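Local coordinates for protein chitinase (Paenibacillus sp. FPU-7, PDB 5GZT) that probably hydrolyses internal beta-1,4 linkages of N-acetylglucosamine in chitin and chitodextrins, using family 18 glycosidase domains, at residues Leu527-Ala532 / Asn615-Phe620; Gly277-Tyr282 / Phe620-Tyr625. One frame throughout, in Å; residues are numbered along the deposited sequence.

Contact 1. Residues Leu527-Ala532 / Asn615-Phe620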
ATOM      1  N   LEU B 527       1.850 -10.223   6.147  1.00 25.83           N
ATOM      2  CA  LEU B 527       3.227  -9.813   5.822  1.00 26.45           C
ATOM      3  C   LEU B 527       3.241  -8.902   4.624  1.00 27.05           C
ATOM      4  O   LEU B 527       2.858  -9.337   3.504  1.00 27.56           O
ATOM      5  CB  LEU B 527       4.107 -11.000   5.531  1.00 29.94           C
ATOM      6  CG  LEU B 527       4.451 -11.820   6.779  1.00 28.65           C
ATOM      7  CD1 LEU B 527       5.200 -13.025   6.252  1.00 27.83           C
ATOM      8  CD2 LEU B 527       5.298 -11.070   7.786  1.00 27.95           C
ATOM      9  N   MET B 528       3.706  -7.672   4.828  1.00 23.84           N
ATOM     10  CA  MET B 528       3.916  -6.750   3.706  1.00 23.77           C
ATOM     11  C   MET B 528       5.411  -6.815   3.381  1.00 25.01           C
ATOM     12  O   MET B 528       6.320  -6.767   4.254  1.00 23.60           O
ATOM     13  CB  MET B 528       3.556  -5.332   4.050  1.00 25.47           C
ATOM     14  CG  MET B 528       2.110  -5.066   4.326  1.00 22.47           C
ATOM     15  SD  MET B 528       1.062  -4.879   2.933  1.00 25.05           S
ATOM     16  CE  MET B 528       1.573  -3.284   2.282  1.00 24.57           C
ATOM     17  N   VAL B 529       5.656  -6.903   2.095  1.00 22.95           N
ATOM     18  CA  VAL B 529       7.018  -6.926   1.605  1.00 22.32           C
ATOM     19  C   VAL B 529       7.490  -5.494   1.369  1.00 19.71           C
ATOM     20  O   VAL B 529       6.768  -4.714   0.722  1.00 21.64           O
ATOM     21  CB  VAL B 529       7.045  -7.747   0.313  1.00 23.53           C
ATOM     22  CG1 VAL B 529       8.320  -7.503  -0.502  1.00 23.65           C
ATOM     23  CG2 VAL B 529       6.863  -9.217   0.692  1.00 26.72           C
ATOM     24  N   GLY B 530       8.711  -5.200   1.784  1.00 21.23           N
ATOM     25  CA  GLY B 530       9.289  -3.850   1.591  1.00 19.72           C
ATOM     26  C   GLY B 530      10.155  -3.661   0.308  1.00 18.55           C
ATOM     27  O   GLY B 530      10.911  -4.552  -0.119  1.00 16.88           O
ATOM     28  N   GLY B 531      10.015  -2.493  -0.289  1.00 17.97           N
ATOM     29  CA  GLY B 531      10.861  -2.055  -1.391  1.00 19.70           C
ATOM     30  C   GLY B 531      11.368  -0.649  -1.092  1.00 20.51           C
ATOM     31  O   GLY B 531      10.860   0.031  -0.180  1.00 21.49           O
ATOM     32  N   ALA B 532      12.372  -0.237  -1.838  1.00 17.28           N
ATOM     33  CA  ALA B 532      13.032   1.054  -1.628  1.00 17.82           C
ATOM     34  C   ALA B 532      13.110   1.908  -2.880  1.00 17.37           C
ATOM     35  O   ALA B 532      13.428   1.385  -3.966  1.00 20.97           O
ATOM     36  CB  ALA B 532      14.417   0.811  -1.093  1.00 19.13           C
ATOM     37  N   ASN B 615       3.108 -15.712  -3.115  1.00 23.89           N
ATOM     38  CA  ASN B 615       3.046 -16.228  -1.733  1.00 26.24           C
ATOM     39  C   ASN B 615       1.850 -15.759  -0.929  1.00 25.95           C
ATOM     40  O   ASN B 615       1.859 -15.871   0.280  1.00 29.67           O
ATOM     41  CB  ASN B 615       4.305 -15.918  -1.047  1.00 25.83           C
ATOM     42  CG  ASN B 615       5.428 -16.606  -1.679  1.00 28.77           C
ATOM     43  OD1 ASN B 615       5.646 -17.752  -1.380  1.00 31.23           O
ATOM     44  ND2 ASN B 615       6.140 -15.943  -2.610  1.00 27.98           N
ATOM     45  N   ASN B 616       0.866 -15.179  -1.605  1.00 22.33           N
ATOM     46  CA  ASN B 616      -0.310 -14.653  -0.993  1.00 30.40           C
ATOM     47  C   ASN B 616       0.004 -13.795   0.227  1.00 31.78           C
ATOM     48  O   ASN B 616      -0.617 -13.915   1.282  1.00 26.54           O
ATOM     49  CB  ASN B 616      -1.307 -15.794  -0.710  1.00 29.17           C
ATOM     50  CG  ASN B 616      -1.762 -16.418  -1.979  1.00 29.20           C
ATOM     51  OD1 ASN B 616      -2.448 -15.817  -2.817  1.00 35.50           O
ATOM     52  ND2 ASN B 616      -1.348 -17.606  -2.163  1.00 33.63           N
ATOM     53  N   LEU B 617       0.910 -12.834  -0.000  1.00 28.82           N
ATOM     54  CA  LEU B 617       1.251 -11.847   1.034  1.00 24.56           C
ATOM     55  C   LEU B 617       0.287 -10.694   0.997  1.00 22.44           C
ATOM     56  O   LEU B 617      -0.583 -10.568   0.119  1.00 24.60           O
ATOM     57  CB  LEU B 617       2.748 -11.458   0.884  1.00 23.57           C
ATOM     58  CG  LEU B 617       3.690 -12.632   0.828  1.00 23.65           C
ATOM     59  CD1 LEU B 617       5.154 -12.271   0.575  1.00 24.40           C
ATOM     60  CD2 LEU B 617       3.628 -13.389   2.125  1.00 27.25           C
ATOM     61  N   ALA B 618       0.389  -9.860   2.015  1.00 25.79           N
ATOM     62  CA  ALA B 618      -0.570  -8.751   2.257  1.00 25.93           C
ATOM     63  C   ALA B 618      -0.478  -7.609   1.229  1.00 25.89           C
ATOM     64  O   ALA B 618      -1.477  -6.871   0.933  1.00 22.35           O
ATOM     65  CB  ALA B 618      -0.343  -8.227   3.688  1.00 26.38           C
ATOM     66  N   GLY B 619       0.728  -7.454   0.681  1.00 22.18           N
ATOM     67  CA  GLY B 619       0.967  -6.400  -0.274  1.00 20.54           C
ATOM     68  C   GLY B 619       2.414  -5.888  -0.270  1.00 22.91           C
ATOM     69  O   GLY B 619       3.345  -6.579   0.241  1.00 22.60           O
ATOM     70  N   PHE B 620       2.564  -4.659  -0.801  1.00 21.65           N
ATOM     71  CA  PHE B 620       3.813  -4.026  -1.107  1.00 19.95           C
ATOM     72  C   PHE B 620       3.934  -2.732  -0.320  1.00 19.92           C
ATOM     73  O   PHE B 620       3.103  -1.826  -0.443  1.00 18.53           O
ATOM     74  CB  PHE B 620       3.854  -3.751  -2.624  1.00 20.72           C
ATOM     75  CG  PHE B 620       5.277  -3.635  -3.224  1.00 20.73           C
ATOM     76  CD1 PHE B 620       6.274  -2.819  -2.641  1.00 20.69           C
ATOM     77  CD2 PHE B 620       5.584  -4.219  -4.438  1.00 20.76           C
ATOM     78  CE1 PHE B 620       7.544  -2.716  -3.202  1.00 18.24           C
ATOM     79  CE2 PHE B 620       6.850  -4.096  -4.985  1.00 19.25           C
ATOM     80  CZ  PHE B 620       7.818  -3.326  -4.363  1.00 17.52           C
TER
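With CG anti to the carbonyl carbon (chi1 -66°) and further bends at chi2 and chi3, M528 curls across to G619 and F620. Its SD lies 3.4 Å from G619 N, and its CE 3.4 Å from F620 O. SD also packs on the methyl of A618. V529 CG2 meets L617 CD1 at 3.5 Å. F620 holds CG roughly anti to the backbone N (chi1 -156°). This carries its ring along the neighbouring strand, with CE1 3.8 Å from G531 N. G531 has no side chain, so the ring can come this close to the backbone.

The backbones pair in parallel at V529 and F620, their directions diverging somewhat. A618 N donates to L527 O at 2.9 Å, from above the carbonyl plane. V529 N donates to G619 O at 3.0 Å in a straighter bond (166° at the hydrogen). G619 adopts backbone angles open mainly to glycine.

N616 closes helix 602-614 in a Schellman motif, and L617 and A618 lead from it into strand 619-623. This strand and 527-532 are neighbours in the TIM barrel of the family 18 domain. V529 packs outward on helices 510-519 and 602-614, while F620 touches I612 of the second. M528 faces the other way, onto Y478 and N480 of strand 478-481, which flanks 527-532.

Contact 2. Residues Gly277-Tyr282 / Phe620-Tyr625; sequences GKIVSY and FMYWEY
I279, V280 and S281 pair in parallel with F620, M621 and Y622, the strand axes 4.7 Å apart and 10° from parallel, through bonds that alternate from F620 N to K278 O up to Y282 N to Y622 O. Beyond the strand end, Y625 N adds a nearly straight bond to Y282 O (2.9 Å, 179°), after the cis peptide between W623 and E624.

Y622 has CG in the crowded position between backbone N and carbonyl carbon (chi1 54°). That folds its ring back over strand 278-282, with V280 O above the centre of one face. CE2 meets I279 CG2 at 3.6 Å. CE1 lies 3.4 Å from S281 OG, which is buried and has no hydrogen-bonding partner in the model. Y625 CB also presses on this OG, at 3.2 Å. An alanine in place of Y622 would probably open a gap over V280 O and cost I279 CG2 and the S281 side chain their contact with this ring.

On the other face, V280 CG1 touches M621 CG. M621 SD reaches Y282 CE1 at 3.7 Å, an oblique Met-aromatic contact. W623 brings the edge of its six-membered ring to Y282, with CZ3 3.6 Å from CD2 and the planes oblique to each other. Y282 OH bonds to D407, in the DGIDLDWE signature of family 18.

Here the first and last strands of the TIM barrel meet and close it. I279, F620 and Y622 point outward, and F620 and Y622 pack on helix 633-642. V280 and M621 face inward onto N480. Strand 303-312 flanks 277-282 on its other edge.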
ATOM      1  N   GLY B 277      -3.504  -7.085  -1.613  1.00 33.88           N
ATOM      2  CA  GLY B 277      -3.424  -5.915  -2.481  1.00 26.69           C
ATOM      3  C   GLY B 277      -3.141  -4.578  -1.805  1.00 24.09           C
ATOM      4  O   GLY B 277      -3.235  -3.523  -2.435  1.00 26.78           O
ATOM      5  N   LYS B 278      -2.698  -4.580  -0.582  1.00 21.61           N
ATOM      6  CA  LYS B 278      -2.373  -3.297   0.031  1.00 25.17           C
ATOM      7  C   LYS B 278      -1.074  -2.711  -0.573  1.00 26.33           C
ATOM      8  O   LYS B 278      -0.104  -3.451  -0.869  1.00 25.47           O
ATOM      9  CB  LYS B 278      -2.164  -3.428   1.531  1.00 25.88           C
ATOM     10  CG  LYS B 278      -3.415  -3.617   2.362  1.00 28.80           C
ATOM     11  CD  LYS B 278      -3.064  -3.405   3.846  1.00 29.24           C
ATOM     12  CE  LYS B 278      -2.290  -4.534   4.490  1.00 29.08           C
ATOM     13  NZ  LYS B 278      -3.327  -5.559   4.859  1.00 33.15           N
ATOM     14  N   ILE B 279      -1.061  -1.394  -0.732  1.00 28.00           N
ATOM     15  CA  ILE B 279       0.163  -0.660  -1.119  1.00 26.23           C
ATOM     16  C   ILE B 279       0.357   0.423  -0.121  1.00 24.71           C
ATOM     17  O   ILE B 279      -0.439   1.327  -0.054  1.00 27.91           O
ATOM     18  CB  ILE B 279       0.102  -0.114  -2.525  1.00 27.20           C
ATOM     19  CG1 ILE B 279      -0.074  -1.269  -3.540  1.00 28.08           C
ATOM     20  CG2 ILE B 279       1.407   0.634  -2.798  1.00 28.54           C
ATOM     21  CD1 ILE B 279      -0.429  -0.780  -4.926  1.00 28.28           C
ATOM     22  N   VAL B 280       1.332   0.243   0.756  1.00 25.83           N
ATOM     23  CA  VAL B 280       1.658   1.194   1.788  1.00 26.61           C
ATOM     24  C   VAL B 280       2.773   2.134   1.296  1.00 25.27           C
ATOM     25  O   VAL B 280       3.904   1.714   1.145  1.00 25.72           O
ATOM     26  CB  VAL B 280       2.119   0.503   3.058  1.00 25.71           C
ATOM     27  CG1 VAL B 280       2.680   1.508   4.056  1.00 25.05           C
ATOM     28  CG2 VAL B 280       0.915  -0.208   3.688  1.00 30.18           C
ATOM     29  N   SER B 281       2.391   3.361   1.004  1.00 26.16           N
ATOM     30  CA  SER B 281       3.302   4.442   0.611  1.00 26.26           C
ATOM     31  C   SER B 281       3.738   5.309   1.796  1.00 23.92           C
ATOM     32  O   SER B 281       2.925   6.020   2.354  1.00 25.68           O
ATOM     33  CB  SER B 281       2.650   5.285  -0.494  1.00 27.16           C
ATOM     34  OG  SER B 281       3.402   6.480  -0.783  1.00 24.82           O
ATOM     35  N   TYR B 282       4.993   5.211   2.212  1.00 23.56           N
ATOM     36  CA  TYR B 282       5.560   6.081   3.250  1.00 26.07           C
ATOM     37  C   TYR B 282       5.773   7.428   2.596  1.00 29.69           C
ATOM     38  O   TYR B 282       6.264   7.485   1.461  1.00 27.26           O
ATOM     39  CB  TYR B 282       6.907   5.603   3.801  1.00 27.92           C
ATOM     40  CG  TYR B 282       6.819   4.650   4.971  1.00 31.48           C
ATOM     41  CD1 TYR B 282       6.691   3.279   4.772  1.00 31.36           C
ATOM     42  CD2 TYR B 282       6.874   5.092   6.272  1.00 27.81           C
ATOM     43  CE1 TYR B 282       6.644   2.392   5.849  1.00 31.28           C
ATOM     44  CE2 TYR B 282       6.803   4.196   7.337  1.00 30.03           C
ATOM     45  CZ  TYR B 282       6.681   2.840   7.129  1.00 28.22           C
ATOM     46  OH  TYR B 282       6.652   1.925   8.173  1.00 25.52           O
ATOM     47  N   PHE B 620       2.564  -4.659  -0.801  1.00 21.65           N
ATOM     48  CA  PHE B 620       3.813  -4.026  -1.107  1.00 19.95           C
ATOM     49  C   PHE B 620       3.934  -2.732  -0.320  1.00 19.92           C
ATOM     50  O   PHE B 620       3.103  -1.826  -0.443  1.00 18.53           O
ATOM     51  CB  PHE B 620       3.854  -3.751  -2.624  1.00 20.72           C
ATOM     52  CG  PHE B 620       5.277  -3.635  -3.224  1.00 20.73           C
ATOM     53  CD1 PHE B 620       6.274  -2.819  -2.641  1.00 20.69           C
ATOM     54  CD2 PHE B 620       5.584  -4.219  -4.438  1.00 20.76           C
ATOM     55  CE1 PHE B 620       7.544  -2.716  -3.202  1.00 18.24           C
ATOM     56  CE2 PHE B 620       6.850  -4.096  -4.985  1.00 19.25           C
ATOM     57  CZ  PHE B 620       7.818  -3.326  -4.363  1.00 17.52           C
ATOM     58  N   MET B 621       4.973  -2.619   0.499  1.00 20.58           N
ATOM     59  CA  MET B 621       5.265  -1.361   1.241  1.00 21.65           C
ATOM     60  C   MET B 621       6.545  -0.733   0.633  1.00 21.82           C
ATOM     61  O   MET B 621       7.431  -1.479   0.237  1.00 18.16           O
ATOM     62  CB  MET B 621       5.553  -1.649   2.721  1.00 21.64           C
ATOM     63  CG  MET B 621       6.056  -0.446   3.502  1.00 22.87           C
ATOM     64  SD  MET B 621       7.818  -0.183   3.493  1.00 23.53           S
ATOM     65  CE  MET B 621       8.411  -1.399   4.689  1.00 21.22           C
ATOM     66  N   TYR B 622       6.646   0.593   0.588  1.00 20.40           N
ATOM     67  CA  TYR B 622       7.887   1.225   0.141  1.00 20.79           C
ATOM     68  C   TYR B 622       8.241   2.538   0.820  1.00 20.73           C
ATOM     69  O   TYR B 622       7.351   3.295   1.186  1.00 21.02           O
ATOM     70  CB  TYR B 622       7.832   1.399  -1.371  1.00 21.44           C
ATOM     71  CG  TYR B 622       6.624   2.131  -1.967  1.00 20.34           C
ATOM     72  CD1 TYR B 622       6.461   3.520  -1.867  1.00 23.69           C
ATOM     73  CD2 TYR B 622       5.689   1.450  -2.662  1.00 20.95           C
ATOM     74  CE1 TYR B 622       5.324   4.183  -2.458  1.00 20.09           C
ATOM     75  CE2 TYR B 622       4.637   2.077  -3.301  1.00 21.49           C
ATOM     76  CZ  TYR B 622       4.442   3.461  -3.184  1.00 21.26           C
ATOM     77  OH  TYR B 622       3.321   3.991  -3.870  1.00 21.03           O
ATOM     78  N   TRP B 623       9.553   2.730   1.012  1.00 19.14           N
ATOM     79  CA  TRP B 623      10.160   3.907   1.555  1.00 20.62           C
ATOM     80  C   TRP B 623      10.973   4.550   0.444  1.00 20.74           C
ATOM     81  O   TRP B 623      11.883   3.882  -0.066  1.00 17.95           O
ATOM     82  CB  TRP B 623      11.173   3.518   2.629  1.00 20.00           C
ATOM     83  CG  TRP B 623      11.858   4.722   3.171  1.00 23.05           C
ATOM     84  CD1 TRP B 623      13.032   5.280   2.745  1.00 23.96           C
ATOM     85  CD2 TRP B 623      11.394   5.528   4.230  1.00 21.87           C
ATOM     86  NE1 TRP B 623      13.313   6.388   3.471  1.00 24.72           N
ATOM     87  CE2 TRP B 623      12.324   6.587   4.385  1.00 25.63           C
ATOM     88  CE3 TRP B 623      10.299   5.477   5.063  1.00 21.15           C
ATOM     89  CZ2 TRP B 623      12.158   7.594   5.328  1.00 26.33           C
ATOM     90  CZ3 TRP B 623      10.132   6.511   6.028  1.00 24.17           C
ATOM     91  CH2 TRP B 623      11.066   7.510   6.173  1.00 25.53           C
ATOM     92  N   GLU B 624      10.693   5.784   0.020  1.00 21.41           N
ATOM     93  CA  GLU B 624       9.494   6.536   0.331  1.00 20.01           C
ATOM     94  C   GLU B 624       9.064   7.280  -0.945  1.00 20.85           C
ATOM     95  O   GLU B 624       9.864   7.479  -1.876  1.00 16.11           O
ATOM     96  CB  GLU B 624       9.661   7.472   1.561  1.00 20.32           C
ATOM     97  CG  GLU B 624      10.942   8.322   1.685  1.00 21.67           C
ATOM     98  CD  GLU B 624      10.865   9.646   0.948  1.00 20.37           C
ATOM     99  OE1 GLU B 624      11.754  10.432   1.170  1.00 24.88           O
ATOM    100  OE2 GLU B 624       9.964   9.878   0.113  1.00 21.88           O
ATOM    101  N   TYR B 625       7.783   7.605  -0.992  1.00 19.80           N
ATOM    102  CA  TYR B 625       7.094   8.016  -2.244  1.00 21.75           C
ATOM    103  C   TYR B 625       7.800   9.140  -2.975  1.00 20.75           C
ATOM    104  O   TYR B 625       7.826   9.114  -4.206  1.00 23.08           O
ATOM    105  CB  TYR B 625       5.644   8.362  -1.969  1.00 19.26           C
ATOM    106  CG  TYR B 625       4.796   8.711  -3.182  1.00 21.10           C
ATOM    107  CD1 TYR B 625       4.112   7.751  -3.873  1.00 19.70           C
ATOM    108  CD2 TYR B 625       4.680  10.049  -3.630  1.00 20.91           C
ATOM    109  CE1 TYR B 625       3.406   8.045  -5.027  1.00 20.00           C
ATOM    110  CE2 TYR B 625       3.881  10.360  -4.723  1.00 20.93           C
ATOM    111  CZ  TYR B 625       3.267   9.367  -5.422  1.00 20.64           C
ATOM    112  OH  TYR B 625       2.495   9.627  -6.547  1.00 22.45           O
TER

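Overall arrangement
Contacts 1 and 2 use the two edges of strand 619-623 and share F620; their centres are 9 Å apart. Strand 527-532 continues its pairing into contact 2: V529 O lies 2.8 Å from M621 N, and G531 N 2.8 Å from M621 O, both probable hydrogen bonds. Inside the barrel, M528 CE of contact 1 packs on V280 CG2 of contact 2 at 3.4 Å. Contact 1 is nested within the chain loop that contact 2 closes. Contact 2 is the one tied to D407; its W623, as in related family 18 chitinases, probably lines the substrate cleft. The sodium site (E44, T50, F52, S72) belongs to the separate N-terminal region.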